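PDB 2Q09: imidazolonepropionase from Unidentified, which catalyses the third step of histidine degradation, the hydrolytic opening of the imidazolone-5-propanoate ring to give N-formimidoyl-L-glutamate. Local coordinates for residues 189-194 with 225-230; 254-259 with 274-279; 300-305 with 310-315. One frame throughout, in Å; residues are numbered along the deposited sequence.

Interaction 1 of 3, residues 189-194 with 225-230; sequences SWVETI and TEQVYL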
# COMPACT_ATOMS: atom_id res chain seq x y z
N SER A 189 22.11 19.12 -0.54
CA SER A 189 23.20 18.26 -0.11
C SER A 189 22.59 16.92 0.29
O SER A 189 23.18 15.86 0.06
CB SER A 189 23.94 18.90 1.06
OG SER A 189 25.22 18.31 1.23
N TRP A 190 21.40 16.98 0.88
CA TRP A 190 20.71 15.77 1.31
C TRP A 190 20.27 15.00 0.06
O TRP A 190 20.36 13.78 0.01
CB TRP A 190 19.49 16.14 2.17
CG TRP A 190 18.60 14.98 2.51
CD1 TRP A 190 17.25 14.90 2.30
CD2 TRP A 190 18.99 13.74 3.12
NE1 TRP A 190 16.78 13.68 2.73
CE2 TRP A 190 17.82 12.95 3.23
CE3 TRP A 190 20.21 13.22 3.56
CZ2 TRP A 190 17.84 11.66 3.78
CZ3 TRP A 190 20.23 11.93 4.11
CH2 TRP A 190 19.05 11.17 4.22
N VAL A 191 19.81 15.72 -0.95
CA VAL A 191 19.40 15.09 -2.19
C VAL A 191 20.59 14.36 -2.82
O VAL A 191 20.44 13.25 -3.32
CB VAL A 191 18.82 16.12 -3.19
CG1 VAL A 191 18.51 15.44 -4.52
CG2 VAL A 191 17.55 16.74 -2.61
N GLU A 192 21.77 14.98 -2.79
CA GLU A 192 22.95 14.34 -3.35
C GLU A 192 23.27 13.04 -2.62
O GLU A 192 23.64 12.04 -3.23
CB GLU A 192 24.17 15.26 -3.27
CG GLU A 192 24.40 16.12 -4.51
CD GLU A 192 25.73 16.85 -4.48
OE1 GLU A 192 26.07 17.50 -5.49
OE2 GLU A 192 26.43 16.78 -3.44
N THR A 193 23.12 13.06 -1.30
CA THR A 193 23.38 11.88 -0.48
C THR A 193 22.48 10.71 -0.88
O THR A 193 22.93 9.57 -1.00
CB THR A 193 23.15 12.19 1.00
OG1 THR A 193 24.11 13.16 1.44
CG2 THR A 193 23.29 10.92 1.84
N ILE A 194 21.19 11.01 -1.06
CA ILE A 194 20.21 10.00 -1.45
C ILE A 194 20.59 9.39 -2.80
O ILE A 194 20.60 8.18 -2.97
CB ILE A 194 18.79 10.62 -1.58
CG1 ILE A 194 18.33 11.17 -0.22
CG2 ILE A 194 17.80 9.58 -2.07
CD1 ILE A 194 16.99 11.89 -0.28
N THR A 225 13.00 16.41 -6.80
CA THR A 225 12.30 15.14 -7.00
C THR A 225 12.84 14.47 -8.26
O THR A 225 13.03 13.26 -8.30
CB THR A 225 10.78 15.36 -7.15
OG1 THR A 225 10.24 15.93 -5.94
CG2 THR A 225 10.07 14.05 -7.44
N GLU A 226 13.10 15.27 -9.28
CA GLU A 226 13.62 14.74 -10.53
C GLU A 226 14.99 14.11 -10.35
O GLU A 226 15.30 13.10 -10.97
CB GLU A 226 13.70 15.85 -11.58
CG GLU A 226 14.43 15.45 -12.83
CD GLU A 226 14.41 16.54 -13.87
OE1 GLU A 226 14.73 17.69 -13.53
OE2 GLU A 226 14.07 16.23 -15.03
N GLN A 227 15.82 14.72 -9.51
CA GLN A 227 17.15 14.21 -9.24
C GLN A 227 17.06 12.80 -8.67
O GLN A 227 17.83 11.91 -9.05
CB GLN A 227 17.89 15.12 -8.26
CG GLN A 227 18.35 16.44 -8.88
CD GLN A 227 19.24 16.22 -10.09
OE1 GLN A 227 18.80 16.37 -11.22
NE2 GLN A 227 20.49 15.85 -9.84
N VAL A 228 16.12 12.58 -7.77
CA VAL A 228 15.93 11.27 -7.16
C VAL A 228 15.51 10.23 -8.18
O VAL A 228 16.14 9.18 -8.28
CB VAL A 228 14.89 11.33 -6.03
CG1 VAL A 228 14.49 9.91 -5.62
CG2 VAL A 228 15.46 12.07 -4.83
N TYR A 229 14.45 10.50 -8.94
CA TYR A 229 13.98 9.55 -9.95
C TYR A 229 15.08 9.17 -10.93
O TYR A 229 15.12 8.04 -11.42
CB TYR A 229 12.78 10.12 -10.72
CG TYR A 229 11.52 10.27 -9.89
CD1 TYR A 229 11.41 9.66 -8.64
CD2 TYR A 229 10.44 11.00 -10.36
CE1 TYR A 229 10.25 9.78 -7.88
CE2 TYR A 229 9.27 11.13 -9.61
CZ TYR A 229 9.19 10.52 -8.37
OH TYR A 229 8.04 10.64 -7.62
N LEU A 230 15.97 10.11 -11.21
CA LEU A 230 17.08 9.85 -12.13
C LEU A 230 18.00 8.78 -11.56
O LEU A 230 18.43 7.87 -12.26
CB LEU A 230 17.87 11.13 -12.38
CG LEU A 230 17.22 12.11 -13.35
CD1 LEU A 230 18.02 13.40 -13.40
CD2 LEU A 230 17.15 11.47 -14.73
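V191 and Q227 make the tight part of this helix-to-helix contact, with V191 CG1 lying 3.8 Å from Q227 CB. The two side chains cross at about a right angle, and the valine meets the root of the glutamine, not its amide. Because CG1 of V191 stands anti to the backbone N (chi1 175°), it projects into the gap between the helices, where the CA atoms of V191 and V228 come within 7.2 Å of each other. One turn further along, the fit is looser: I194 CG2 and V228 CG2 are methyl to methyl at 4.4 Å. I194 divides its branches: CG1 lies over one face of the W190 indole on its own helix, 3.9 Å above its plane and offset toward the rim, while CG2 faces V228. The solvent side belongs to Q227, an exposed residue whose chain bends at chi2 (-56°) and carries the amide clear of the valine. E192, also exposed, has its CB directed away from the other helix. Helices 187-204 and 222-234 are neighbours in the outer layer of the amidohydrolase TIM barrel, and V228 presses down on V211 and V213 of strand 210-213, which runs between them in sequence. Further round the barrel, T225, E226 and Y229 carry the packing on to helix 251-257, while Y229 OH hydrogen-bonds to K240 O on strand 238-243.

Interaction 2 of 3, residues 254-259 with 274-279; sequences LAANFG and IQALAH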
# COMPACT_ATOMS: atom_id res chain seq x y z
N LEU A 254 5.49 14.84 -13.56
CA LEU A 254 6.89 14.44 -13.60
C LEU A 254 6.98 12.94 -13.38
O LEU A 254 7.66 12.22 -14.13
CB LEU A 254 7.67 15.17 -12.50
CG LEU A 254 9.12 14.73 -12.27
CD1 LEU A 254 9.96 15.02 -13.51
CD2 LEU A 254 9.67 15.46 -11.06
N ALA A 255 6.27 12.46 -12.36
CA ALA A 255 6.26 11.04 -12.05
C ALA A 255 5.75 10.24 -13.24
O ALA A 255 6.30 9.19 -13.57
CB ALA A 255 5.37 10.79 -10.82
N ALA A 256 4.70 10.73 -13.89
CA ALA A 256 4.14 10.05 -15.04
C ALA A 256 5.17 9.97 -16.17
O ALA A 256 5.23 8.97 -16.89
CB ALA A 256 2.88 10.77 -15.53
N ASN A 257 5.99 11.01 -16.31
CA ASN A 257 7.01 11.02 -17.36
C ASN A 257 8.15 10.07 -17.05
O ASN A 257 8.93 9.72 -17.93
CB ASN A 257 7.55 12.44 -17.56
CG ASN A 257 6.53 13.37 -18.17
OD1 ASN A 257 5.72 12.96 -19.00
ND2 ASN A 257 6.57 14.64 -17.77
N PHE A 258 8.25 9.66 -15.79
CA PHE A 258 9.28 8.73 -15.36
C PHE A 258 8.73 7.32 -15.27
O PHE A 258 9.42 6.40 -14.82
CB PHE A 258 9.83 9.17 -14.00
CG PHE A 258 11.07 10.02 -14.09
CD1 PHE A 258 12.32 9.43 -14.27
CD2 PHE A 258 10.99 11.41 -14.02
CE1 PHE A 258 13.47 10.21 -14.37
CE2 PHE A 258 12.14 12.20 -14.13
CZ PHE A 258 13.39 11.59 -14.30
N GLY A 259 7.48 7.14 -15.70
CA GLY A 259 6.87 5.82 -15.65
C GLY A 259 6.59 5.36 -14.23
O GLY A 259 6.76 4.18 -13.91
N ILE A 274 -3.93 14.56 -14.69
CA ILE A 274 -4.81 13.42 -14.90
C ILE A 274 -4.60 12.86 -16.30
O ILE A 274 -4.56 11.64 -16.49
CB ILE A 274 -6.29 13.82 -14.71
CG1 ILE A 274 -6.54 14.17 -13.23
CG2 ILE A 274 -7.21 12.69 -15.16
CD1 ILE A 274 -7.97 14.54 -12.92
N GLN A 275 -4.45 13.75 -17.27
CA GLN A 275 -4.23 13.34 -18.65
C GLN A 275 -2.91 12.58 -18.76
O GLN A 275 -2.81 11.60 -19.51
CB GLN A 275 -4.21 14.56 -19.58
CG GLN A 275 -5.44 15.45 -19.50
CD GLN A 275 -6.74 14.67 -19.36
OE1 GLN A 275 -6.93 13.63 -19.99
NE2 GLN A 275 -7.65 15.19 -18.55
N ALA A 276 -1.91 13.02 -18.02
CA ALA A 276 -0.60 12.39 -18.03
C ALA A 276 -0.69 11.00 -17.42
O ALA A 276 -0.12 10.04 -17.94
CB ALA A 276 0.41 13.23 -17.26
N LEU A 277 -1.41 10.89 -16.30
CA LEU A 277 -1.57 9.60 -15.64
C LEU A 277 -2.27 8.61 -16.56
O LEU A 277 -1.84 7.46 -16.68
CB LEU A 277 -2.37 9.76 -14.34
CG LEU A 277 -1.81 10.76 -13.32
CD1 LEU A 277 -2.51 10.55 -11.98
CD2 LEU A 277 -0.31 10.55 -13.16
N ALA A 278 -3.34 9.05 -17.21
CA ALA A 278 -4.10 8.19 -18.11
C ALA A 278 -3.23 7.66 -19.24
O ALA A 278 -3.29 6.48 -19.59
CB ALA A 278 -5.28 8.96 -18.70
N HIS A 279 -2.40 8.53 -19.79
CA HIS A 279 -1.52 8.18 -20.90
C HIS A 279 -0.37 7.24 -20.52
O HIS A 279 -0.03 6.34 -21.29
CB HIS A 279 -0.95 9.45 -21.52
CG HIS A 279 -0.06 9.19 -22.69
ND1 HIS A 279 -0.52 8.63 -23.87
CD2 HIS A 279 1.27 9.39 -22.86
CE1 HIS A 279 0.49 8.50 -24.71
NE2 HIS A 279 1.58 8.95 -24.12
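A256 and L277 bring their helices remarkably close, with CA atoms just 5.8 Å apart, near the C-terminal end of helix 251-257. Small side chains make that approach possible. The methyl of A256 points at the other helix and meets the methyl of A276, CB to CB, at 3.9 Å. The same A256 CB also lies 3.9 Å from the backbone oxygen A276 O, so it rests on main chain as well as side chain. L277 comes in from the flank: with CG anti to its carbonyl carbon (chi1 -57°), the leucine reaches across and sets CD2 4.0 Å from A256 CB. These are two successive outer helices of the TIM barrel, and strand 262-265 lies between them in sequence; A255 from one helix and L277 from the other both bear on V263 of that strand. Helix 251-257 stops right beside the contact in a Schellman motif, where the N of G259, a residue with positive phi, hydrogen-bonds to A256 O at 3.1 Å and A260 N pairs with A255 O. At the same helix end, N257 O accepts a weak hydrogen bond from R280 NH1.

Interaction 3 of 3, residues 300-305 with 310-315; sequences PPVVAL and VPMAVS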
# COMPACT_ATOMS: atom_id res chain seq x y z
N PRO A 300 -9.83 14.76 -3.44
CA PRO A 300 -9.06 14.36 -4.63
C PRO A 300 -10.07 14.38 -5.79
O PRO A 300 -11.26 14.16 -5.59
CB PRO A 300 -8.60 12.94 -4.31
CG PRO A 300 -8.54 12.92 -2.82
CD PRO A 300 -9.81 13.68 -2.44
N PRO A 301 -9.61 14.68 -7.02
CA PRO A 301 -10.50 14.73 -8.18
C PRO A 301 -10.99 13.36 -8.66
O PRO A 301 -10.72 12.94 -9.80
CB PRO A 301 -9.65 15.44 -9.23
CG PRO A 301 -8.28 14.88 -8.94
CD PRO A 301 -8.22 14.95 -7.42
N VAL A 302 -11.74 12.68 -7.80
CA VAL A 302 -12.27 11.34 -8.10
C VAL A 302 -13.12 11.30 -9.37
O VAL A 302 -12.92 10.45 -10.24
CB VAL A 302 -13.12 10.80 -6.92
CG1 VAL A 302 -13.84 9.53 -7.31
CG2 VAL A 302 -12.23 10.54 -5.72
N VAL A 303 -14.08 12.22 -9.48
CA VAL A 303 -14.94 12.25 -10.65
C VAL A 303 -14.11 12.38 -11.93
O VAL A 303 -14.31 11.63 -12.88
CB VAL A 303 -15.95 13.42 -10.57
CG1 VAL A 303 -16.72 13.55 -11.87
CG2 VAL A 303 -16.91 13.19 -9.41
N ALA A 304 -13.17 13.31 -11.95
CA ALA A 304 -12.31 13.51 -13.12
C ALA A 304 -11.44 12.29 -13.41
O ALA A 304 -11.24 11.92 -14.57
CB ALA A 304 -11.45 14.75 -12.95
N LEU A 305 -10.90 11.67 -12.36
CA LEU A 305 -10.07 10.49 -12.54
C LEU A 305 -10.90 9.37 -13.17
O LEU A 305 -10.42 8.63 -14.02
CB LEU A 305 -9.51 10.00 -11.20
CG LEU A 305 -8.38 10.84 -10.58
CD1 LEU A 305 -8.10 10.33 -9.17
CD2 LEU A 305 -7.12 10.75 -11.45
N VAL A 310 -8.60 6.58 -15.16
CA VAL A 310 -7.39 6.32 -14.38
C VAL A 310 -7.75 5.37 -13.24
O VAL A 310 -8.63 5.67 -12.43
CB VAL A 310 -6.80 7.61 -13.79
CG1 VAL A 310 -5.61 7.29 -12.89
CG2 VAL A 310 -6.36 8.54 -14.91
N PRO A 311 -7.09 4.21 -13.17
CA PRO A 311 -7.38 3.25 -12.10
C PRO A 311 -7.02 3.84 -10.74
O PRO A 311 -5.98 4.46 -10.58
CB PRO A 311 -6.51 2.05 -12.47
CG PRO A 311 -5.36 2.67 -13.20
CD PRO A 311 -6.03 3.71 -14.06
N MSE A 312 -7.91 3.66 -9.77
CA MSE A 312 -7.68 4.21 -8.44
C MSE A 312 -7.51 3.12 -7.39
O MSE A 312 -8.40 2.27 -7.20
CB MSE A 312 -8.84 5.12 -8.03
CG MSE A 312 -9.16 6.24 -9.03
SE MSE A 312 -10.72 7.24 -8.44
CE MSE A 312 -12.08 5.97 -8.87
N ALA A 313 -6.37 3.13 -6.72
CA ALA A 313 -6.12 2.17 -5.67
C ALA A 313 -6.51 2.86 -4.36
O ALA A 313 -6.61 4.09 -4.31
CB ALA A 313 -4.63 1.79 -5.63
N VAL A 314 -6.77 2.07 -3.33
CA VAL A 314 -7.13 2.61 -2.02
C VAL A 314 -6.17 1.98 -1.02
O VAL A 314 -5.94 0.76 -1.07
CB VAL A 314 -8.57 2.25 -1.62
CG1 VAL A 314 -8.82 2.66 -0.17
CG2 VAL A 314 -9.57 2.97 -2.53
N SER A 315 -5.60 2.79 -0.13
CA SER A 315 -4.65 2.28 0.85
C SER A 315 -4.82 2.96 2.21
O SER A 315 -5.38 4.05 2.29
CB SER A 315 -3.21 2.47 0.34
OG SER A 315 -2.28 1.89 1.24
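The flat group that counts here is the L305 carbonyl, whose oxygen takes the N-H of V310 at an N-to-O distance of 3.0 Å. The donor sits 20° out of the carbonyl plane, and the N-H...O angle of 151° is moderately bent. V310 CB also lies 3.8 Å from L305 O, so one oxygen is met by both the amide and the side chain of the same residue. L305 CD2 lies 3.9 Å from V310 CB and also touches V310 CG1, the two residues crossing at a slant. The other branch of L305 faces M312, a selenomethionine. M312 SE is 4.1 Å from both L305 CB and L305 CD1. This contact is the short return of a TIM barrel, in which helix 302-307 leads almost at once into the inner strand 312-314, hydrogen-bonded alongside strand 283-286. At the head of the helix P301 occupies the N-cap position and centres an inverse gamma turn, with V302 N 2.7 Å from P300 O. V302 then brings CG1, 4.0 Å from M312 SE, at about a right angle to the M312 chain. The M312 chain runs extended through chi2 (176°), carrying SE out to V302 and L305, which meet it from directions roughly at right angles. Past the strand, S315 OG hydrogen-bonds to D70 OD2 and to the backbone oxygen of H72, one of the iron ligands; D317, two residues on, is another.

How the interactions relate
All three contacts belong to the TIM barrel. Interactions 1 and 2 each join two successive outer helices, while interaction 3 joins a helix to the loop and inner strand that follow it and alone has a hydrogen bond between its segments. Interaction 1 is the most open, with an exposed glutamine at its margin; interaction 2 has none of its touching residues exposed and relies on alanines; all four touching residues of interaction 3 are buried. The contacts follow one another round the barrel: F258 packs on Y229 and L230, linking interactions 1 and 2, and I274 meets A304 and L305, linking 2 and 3. Interactions 1 and 3 do not touch, their nearest atoms being about 15 Å apart.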